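Local coordinates for protein chitosanase (Bacillus subtilis subsp. subtilis str. 168, PDB 7C6C) that hydrolyses internal beta-(1->4) linkages between D-glucosamine residues of partly acetylated chitosan, acting as a secreted enzyme of glycoside hydrolase family 46, at residues E12-T15 against S16-N20; K112-D115 against H116-Q120; V213-S216 against I217-N221. All coordinates share one frame; numbering follows the deposited sequence.

Contact 1 (E12-T15 against S16-N20); sequences EQLT and SIFEN
The ring of F18 lies with one face against the carbonyl oxygen of L14, one helical turn earlier: L14 O stands 3.2 Å above the ring plane, over its centre. L14 CB comes in over the same face, beyond the outline of the ring, with F18 CE2 its nearest ring atom at 4.0 Å, and the ring of Y236 meets that of F18 with their planes at about 45°. The first torsion explains the overlap: with F18 CG beside its own backbone N (chi1 -53°), the ring folds back along the helix. L14 O is therefore engaged twice by one residue, as acceptor of the F18 N bond at 3.0 Å and as neighbour of the ring face.

T15 and E19 repeat the same spacing on another side of the helix, lying side by side and pointing the same way, with T15 CG2 3.8 Å from E19 CG in the conformer of E19 considered here. T15 O accepts E19 N at 2.8 Å. The polar ends turn elsewhere: T15 OG1 bonds to D142, and E19 OE2 forms a salt bridge with R210 in this conformer. Such i to i+4 contacts are those of a regular alpha helix, here the last turns of helix 5-20, which in this family 46 chitosanase carry E19, the predicted proton donor of the active site.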
loop_
_atom_site.group_PDB
_atom_site.type_symbol
_atom_site.label_atom_id
_atom_site.label_comp_id
_atom_site.label_asym_id
_atom_site.label_seq_id
_atom_site.Cartn_x
_atom_site.Cartn_y
_atom_site.Cartn_z
ATOM N N GLU A 12 -0.754 4.132 8.829
ATOM C CA GLU A 12 -1.315 2.815 8.554
ATOM C C GLU A 12 -2.834 2.806 8.682
ATOM O O GLU A 12 -3.516 2.092 7.934
ATOM C CB GLU A 12 -0.652 1.776 9.461
ATOM C CG GLU A 12 0.809 1.595 9.100
ATOM C CD GLU A 12 1.617 0.766 10.079
ATOM O OE1 GLU A 12 1.201 0.621 11.246
ATOM O OE2 GLU A 12 2.689 0.262 9.673
ATOM N N GLN A 13 -3.387 3.577 9.619
ATOM C CA GLN A 13 -4.839 3.644 9.738
ATOM C C GLN A 13 -5.465 4.387 8.565
ATOM O O GLN A 13 -6.575 4.044 8.135
ATOM C CB GLN A 13 -5.236 4.223 11.094
ATOM C CG GLN A 13 -4.857 3.280 12.218
ATOM C CD GLN A 13 -5.351 3.741 13.565
ATOM O OE1 GLN A 13 -6.054 4.749 13.671
ATOM N NE2 GLN A 13 -4.985 3.006 14.610
ATOM N N LEU A 14 -4.761 5.382 8.012
ATOM C CA LEU A 14 -5.206 5.997 6.764
ATOM C C LEU A 14 -5.237 4.967 5.638
ATOM O O LEU A 14 -6.262 4.794 4.962
ATOM C CB LEU A 14 -4.294 7.172 6.401
ATOM C CG LEU A 14 -4.466 8.417 7.275
ATOM C CD1 LEU A 14 -3.275 9.348 7.128
ATOM C CD2 LEU A 14 -5.771 9.126 6.936
ATOM N N THR A 15 -4.133 4.237 5.452
ATOM C CA THR A 15 -4.102 3.194 4.429
ATOM C C THR A 15 -5.212 2.178 4.650
ATOM O O THR A 15 -5.857 1.739 3.692
ATOM C CB THR A 15 -2.732 2.519 4.407
ATOM O OG1 THR A 15 -1.755 3.473 3.970
ATOM C CG2 THR A 15 -2.719 1.318 3.482
ATOM N N SER A 16 -5.471 1.821 5.909
ATOM C CA SER A 16 -6.520 0.856 6.205
ATOM C C SER A 16 -7.891 1.367 5.762
ATOM O O SER A 16 -8.711 0.595 5.252
ATOM C CB SER A 16 -6.493 0.530 7.694
ATOM O OG SER A 16 -7.400 -0.507 8.020
ATOM N N ILE A 17 -8.168 2.662 5.948
ATOM C CA ILE A 17 -9.407 3.226 5.418
ATOM C C ILE A 17 -9.447 3.057 3.906
ATOM O O ILE A 17 -10.453 2.618 3.329
ATOM C CB ILE A 17 -9.540 4.710 5.802
ATOM C CG1 ILE A 17 -9.750 4.860 7.309
ATOM C CG2 ILE A 17 -10.672 5.363 4.999
ATOM C CD1 ILE A 17 -9.556 6.288 7.795
ATOM N N PHE A 18 -8.343 3.408 3.241
ATOM C CA PHE A 18 -8.317 3.377 1.784
ATOM C C PHE A 18 -8.481 1.963 1.249
ATOM O O PHE A 18 -9.098 1.768 0.200
ATOM C CB PHE A 18 -7.017 3.989 1.260
ATOM C CG PHE A 18 -6.717 5.365 1.795
ATOM C CD1 PHE A 18 -7.736 6.259 2.136
ATOM C CD2 PHE A 18 -5.401 5.769 1.950
ATOM C CE1 PHE A 18 -7.431 7.532 2.623
ATOM C CE2 PHE A 18 -5.092 7.034 2.435
ATOM C CZ PHE A 18 -6.108 7.914 2.772
ATOM N N GLU A 19 -7.954 0.966 1.953
ATOM C CA GLU A 19 -8.009 -0.415 1.486
ATOM C C GLU A 19 -9.307 -1.114 1.875
ATOM O O GLU A 19 -9.862 -1.880 1.079
ATOM C CB GLU A 19 -6.820 -1.210 2.038
ATOM C CG GLU A 19 -5.461 -0.613 1.711
ATOM C CD GLU A 19 -5.018 -0.897 0.292
ATOM O OE1 GLU A 19 -5.043 -2.078 -0.113
ATOM O OE2 GLU A 19 -4.655 0.063 -0.420
ATOM N N ASN A 20 -9.793 -0.877 3.092
ATOM C CA ASN A 20 -10.863 -1.687 3.649
ATOM C C ASN A 20 -11.980 -0.905 4.319
ATOM O O ASN A 20 -12.891 -1.530 4.866
ATOM C CB ASN A 20 -10.301 -2.701 4.660
ATOM C CG ASN A 20 -9.297 -3.646 4.039
ATOM O OD1 ASN A 20 -8.101 -3.548 4.300
ATOM N ND2 ASN A 20 -9.779 -4.565 3.209
#

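Contact 2 (K112-D115 against H116-Q120); sequences KVND and HLYYQ
D115 and Q120, five residues apart, face each other where helix 104-128 widens into a pi-type turn at residues 116-119. Along the side chain of D115, CB lies against the backbone N of H116, the next residue, and CG, set opposite the D115 backbone N by chi1 of -176°, faces Q120 NE2 at 3.8 Å. OD1 does most of the touching: it accepts Q120 NE2 at 3.1 Å, on its syn side, with the amide nitrogen 21° out of the carboxylate plane, and lies at the edge of the Y119 ring, 3.6 Å from Y119 CD2. OD2 rests against the aliphatic part of the glutamine, 3.7 Å from Q120 CG. The carboxylate and amide planes stand 75° apart, and the two side chains slant past each other; Q120 is bent at chi2, which brings its amide back.

The backbone shows why these partners match. Ahead of the wide turn, L117 N bonds to V113 O in the usual i to i+4 way, and V113 CG1 packs alongside L117 CD1 at 3.6 Å. In the widened part Q120 N bonds to D115 O, an i to i+5 spacing. Away from the carboxylate, the Y119 hydroxyl bonds to L3 N and its ring meets Y141 edge-to-face, while N114 ND2 bonds to the hydroxyl of Y141. The switch of spacing occurs at a single oxygen: N114 O accepts both Y118 N, at 2.9 Å, and Y119 N, at 3.0 Å.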
loop_
_atom_site.group_PDB
_atom_site.type_symbol
_atom_site.label_atom_id
_atom_site.label_comp_id
_atom_site.label_asym_id
_atom_site.label_seq_id
_atom_site.Cartn_x
_atom_site.Cartn_y
_atom_site.Cartn_z
ATOM N N LYS A 112 6.256 -8.486 8.770
ATOM C CA LYS A 112 7.630 -8.565 8.290
ATOM C C LYS A 112 7.710 -8.280 6.795
ATOM O O LYS A 112 8.567 -7.513 6.347
ATOM C CB LYS A 112 8.225 -9.933 8.616
ATOM C CG LYS A 112 9.624 -10.102 8.071
ATOM C CD LYS A 112 10.298 -11.376 8.578
ATOM C CE LYS A 112 10.946 -12.170 7.440
ATOM N NZ LYS A 112 12.105 -12.978 7.897
ATOM N N VAL A 113 6.828 -8.894 6.003
ATOM C CA VAL A 113 6.847 -8.652 4.563
ATOM C C VAL A 113 6.481 -7.203 4.262
ATOM O O VAL A 113 7.105 -6.554 3.415
ATOM C CB VAL A 113 5.948 -9.667 3.833
ATOM C CG1 VAL A 113 5.909 -9.383 2.343
ATOM C CG2 VAL A 113 6.471 -11.066 4.082
ATOM N N ASN A 114 5.482 -6.661 4.968
ATOM C CA ASN A 114 5.139 -5.255 4.785
ATOM C C ASN A 114 6.328 -4.355 5.080
ATOM O O ASN A 114 6.577 -3.381 4.359
ATOM C CB ASN A 114 3.970 -4.876 5.684
ATOM C CG ASN A 114 3.632 -3.411 5.574
ATOM O OD1 ASN A 114 3.111 -2.970 4.550
ATOM N ND2 ASN A 114 3.951 -2.635 6.609
ATOM N N ASP A 115 7.068 -4.660 6.146
ATOM C CA ASP A 115 8.206 -3.823 6.502
ATOM C C ASP A 115 9.271 -3.872 5.413
ATOM O O ASP A 115 9.828 -2.838 5.018
ATOM C CB ASP A 115 8.771 -4.289 7.844
ATOM C CG ASP A 115 9.888 -3.409 8.338
ATOM O OD1 ASP A 115 9.630 -2.216 8.594
ATOM O OD2 ASP A 115 11.022 -3.911 8.473
ATOM N N HIS A 116 9.547 -5.070 4.903
ATOM C CA HIS A 116 10.632 -5.255 3.951
ATOM C C HIS A 116 10.267 -4.742 2.563
ATOM O O HIS A 116 11.116 -4.165 1.875
ATOM C CB HIS A 116 10.986 -6.740 3.891
ATOM C CG HIS A 116 12.104 -7.059 2.952
ATOM N ND1 HIS A 116 13.391 -6.595 3.137
ATOM C CD2 HIS A 116 12.131 -7.801 1.819
ATOM C CE1 HIS A 116 14.160 -7.042 2.161
ATOM N NE2 HIS A 116 13.420 -7.770 1.344
ATOM N N LEU A 117 9.022 -4.947 2.132
ATOM C CA LEU A 117 8.633 -4.592 0.771
ATOM C C LEU A 117 8.090 -3.179 0.645
ATOM O O LEU A 117 8.204 -2.578 -0.428
ATOM C CB LEU A 117 7.557 -5.549 0.250
ATOM C CG LEU A 117 7.946 -7.016 0.052
ATOM C CD1 LEU A 117 6.845 -7.735 -0.706
ATOM C CD2 LEU A 117 9.273 -7.155 -0.676
ATOM N N TYR A 118 7.481 -2.632 1.694
ATOM C CA TYR A 118 6.754 -1.374 1.567
ATOM C C TYR A 118 7.274 -0.291 2.505
ATOM O O TYR A 118 7.688 0.769 2.033
ATOM C CB TYR A 118 5.234 -1.585 1.708
ATOM C CG TYR A 118 4.702 -2.799 0.965
ATOM C CD1 TYR A 118 4.911 -2.960 -0.403
ATOM C CD2 TYR A 118 4.000 -3.790 1.636
ATOM C CE1 TYR A 118 4.431 -4.083 -1.078
ATOM C CE2 TYR A 118 3.525 -4.908 0.972
ATOM C CZ TYR A 118 3.737 -5.050 -0.378
ATOM O OH TYR A 118 3.246 -6.165 -1.014
ATOM N N TYR A 119 7.277 -0.519 3.820
ATOM C CA TYR A 119 7.644 0.569 4.721
ATOM C C TYR A 119 9.093 0.999 4.533
ATOM O O TYR A 119 9.369 2.189 4.344
ATOM C CB TYR A 119 7.381 0.207 6.175
ATOM C CG TYR A 119 7.761 1.330 7.111
ATOM C CD1 TYR A 119 7.078 2.544 7.086
ATOM C CD2 TYR A 119 8.819 1.195 8.000
ATOM C CE1 TYR A 119 7.433 3.582 7.929
ATOM C CE2 TYR A 119 9.179 2.232 8.853
ATOM C CZ TYR A 119 8.477 3.420 8.813
ATOM O OH TYR A 119 8.814 4.457 9.648
ATOM N N GLN A 120 10.039 0.058 4.612
ATOM C CA GLN A 120 11.442 0.450 4.476
ATOM C C GLN A 120 11.745 1.048 3.111
ATOM O O GLN A 120 12.409 2.098 3.057
ATOM C CB GLN A 120 12.391 -0.692 4.859
ATOM C CG GLN A 120 12.251 -1.178 6.293
ATOM C CD GLN A 120 12.551 -0.111 7.324
ATOM O OE1 GLN A 120 13.294 0.834 7.064
ATOM N NE2 GLN A 120 11.977 -0.266 8.510
#

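Contact 3 (V213-S216 against I217-N221); sequences VLRS and IAKEN
R215 and K219 slant across each other one turn apart, touching through their methylene groups: R215 CD meets K219 CE at 3.6 Å. Each starts out differently. R215 CG is swung to the side opposite its backbone N (chi1 -156°), whereas K219 CG lies beside its own N, and the lysine chain then runs past the carbonyl oxygen of R215, with K219 CG 3.4 Å from R215 O. That oxygen also accepts K219 N at 2.9 Å. Beyond the crossing the arginine bends at chi3 and the lysine at chi4, and R215 NE remains 5.7 Å from K219 NZ.

On another side of the helix, I217 turns its CG1 back toward V213 O, at 3.5 Å, among the buried residues; its backbone N makes only weak bonds, to V213 O and L214 O. L214 and I217 approach loosely through their methyl groups, and A218 packs on L135 of helix 134-147. S216 OG is bonded to D212 O, within the same helix. The helix closes in a Schellman motif, with N221 at positive phi (60°) and N221 N bonded to A218 O at 2.8 Å.

The guanidinium of R215 has its partners on helix 177-193: a salt bridge to D186, which would balance the arginine's own charge and so probably ease its closeness to K219, and a hydrogen bond to N182 O. The two cations can thus share an apolar contact while their like charges stay apart.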
loop_
_atom_site.group_PDB
_atom_site.type_symbol
_atom_site.label_atom_id
_atom_site.label_comp_id
_atom_site.label_asym_id
_atom_site.label_seq_id
_atom_site.Cartn_x
_atom_site.Cartn_y
_atom_site.Cartn_z
ATOM N N VAL A 213 -8.178 12.691 0.529
ATOM C CA VAL A 213 -8.075 12.579 1.982
ATOM C C VAL A 213 -6.704 13.055 2.446
ATOM O O VAL A 213 -6.580 13.811 3.420
ATOM C CB VAL A 213 -8.373 11.139 2.443
ATOM C CG1 VAL A 213 -8.066 10.984 3.925
ATOM C CG2 VAL A 213 -9.819 10.779 2.161
ATOM N N LEU A 214 -5.652 12.617 1.749
ATOM C CA LEU A 214 -4.298 13.013 2.113
ATOM C C LEU A 214 -4.088 14.505 1.886
ATOM O O LEU A 214 -3.485 15.189 2.721
ATOM C CB LEU A 214 -3.289 12.173 1.324
ATOM C CG LEU A 214 -3.316 10.675 1.663
ATOM C CD1 LEU A 214 -2.590 9.857 0.582
ATOM C CD2 LEU A 214 -2.721 10.405 3.052
ATOM N N ARG A 215 -4.605 15.032 0.775
ATOM C CA ARG A 215 -4.492 16.462 0.528
ATOM C C ARG A 215 -5.203 17.271 1.602
ATOM O O ARG A 215 -4.741 18.358 1.962
ATOM C CB ARG A 215 -5.028 16.808 -0.861
ATOM C CG ARG A 215 -4.420 18.095 -1.398
ATOM C CD ARG A 215 -5.058 18.575 -2.682
ATOM N NE ARG A 215 -4.988 17.605 -3.775
ATOM C CZ ARG A 215 -3.973 17.487 -4.633
ATOM N NH1 ARG A 215 -2.894 18.259 -4.526
ATOM N NH2 ARG A 215 -4.039 16.590 -5.606
ATOM N N SER A 216 -6.326 16.765 2.124
ATOM C CA SER A 216 -7.042 17.498 3.166
ATOM C C SER A 216 -6.207 17.637 4.429
ATOM O O SER A 216 -6.320 18.645 5.136
ATOM C CB SER A 216 -8.375 16.816 3.472
ATOM O OG SER A 216 -9.279 16.969 2.387
ATOM N N ILE A 217 -5.372 16.640 4.736
ATOM C CA ILE A 217 -4.457 16.759 5.868
ATOM C C ILE A 217 -3.458 17.883 5.617
ATOM O O ILE A 217 -3.179 18.705 6.502
ATOM C CB ILE A 217 -3.753 15.413 6.134
ATOM C CG1 ILE A 217 -4.773 14.291 6.374
ATOM C CG2 ILE A 217 -2.784 15.550 7.296
ATOM C CD1 ILE A 217 -4.152 12.920 6.493
ATOM N N ALA A 218 -2.917 17.944 4.395
ATOM C CA ALA A 218 -2.022 19.035 4.026
ATOM C C ALA A 218 -2.719 20.382 4.154
ATOM O O ALA A 218 -2.127 21.351 4.640
ATOM C CB ALA A 218 -1.524 18.834 2.596
ATOM N N LYS A 219 -3.988 20.455 3.752
ATOM C CA LYS A 219 -4.719 21.717 3.778
ATOM C C LYS A 219 -5.088 22.151 5.193
ATOM O O LYS A 219 -5.377 23.335 5.415
ATOM C CB LYS A 219 -5.943 21.629 2.863
ATOM C CG LYS A 219 -5.595 21.552 1.372
ATOM C CD LYS A 219 -6.851 21.355 0.519
ATOM C CE LYS A 219 -6.554 21.314 -0.969
ATOM N NZ LYS A 219 -6.243 22.663 -1.511
ATOM N N GLU A 220 -5.071 21.227 6.153
ATOM C CA GLU A 220 -5.155 21.580 7.566
ATOM C C GLU A 220 -3.811 22.001 8.136
ATOM O O GLU A 220 -3.741 22.376 9.313
ATOM C CB GLU A 220 -5.728 20.422 8.386
ATOM C CG GLU A 220 -7.185 20.149 8.078
ATOM C CD GLU A 220 -7.807 19.067 8.941
ATOM O OE1 GLU A 220 -7.149 18.525 9.861
ATOM O OE2 GLU A 220 -8.982 18.755 8.692
ATOM N N ASN A 221 -2.757 21.951 7.318
ATOM C CA ASN A 221 -1.383 22.204 7.753
ATOM C C ASN A 221 -0.940 21.227 8.841
ATOM O O ASN A 221 -0.227 21.591 9.774
ATOM C CB ASN A 221 -1.134 23.661 8.150
ATOM C CG ASN A 221 0.338 24.010 8.133
ATOM O OD1 ASN A 221 1.110 23.462 7.342
ATOM N ND2 ASN A 221 0.738 24.924 9.005
#

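Contacts 1 and 3 pack directly against each other: F18 CE1 meets V213 CB at 3.7 Å, and L14 CD1 meets I217 CD1 at the same distance. Helices 5-20 and 209-219 are thereby joined beside the bound (2S)-2-hydroxybutanedioic acid, which lies about 4 Å from the V213 side chain and about 7 Å from that of F18. Contact 2 touches neither, its nearest atoms being about 4 Å from contact 1 and 13 Å from contact 3. Y141 nevertheless bridges contacts 1 and 2, its hydroxyl bonding to both E12 and N114. The side chain of E19, the predicted proton donor, lies about 9 Å from those of Y118 and of D35, the likely nucleophile.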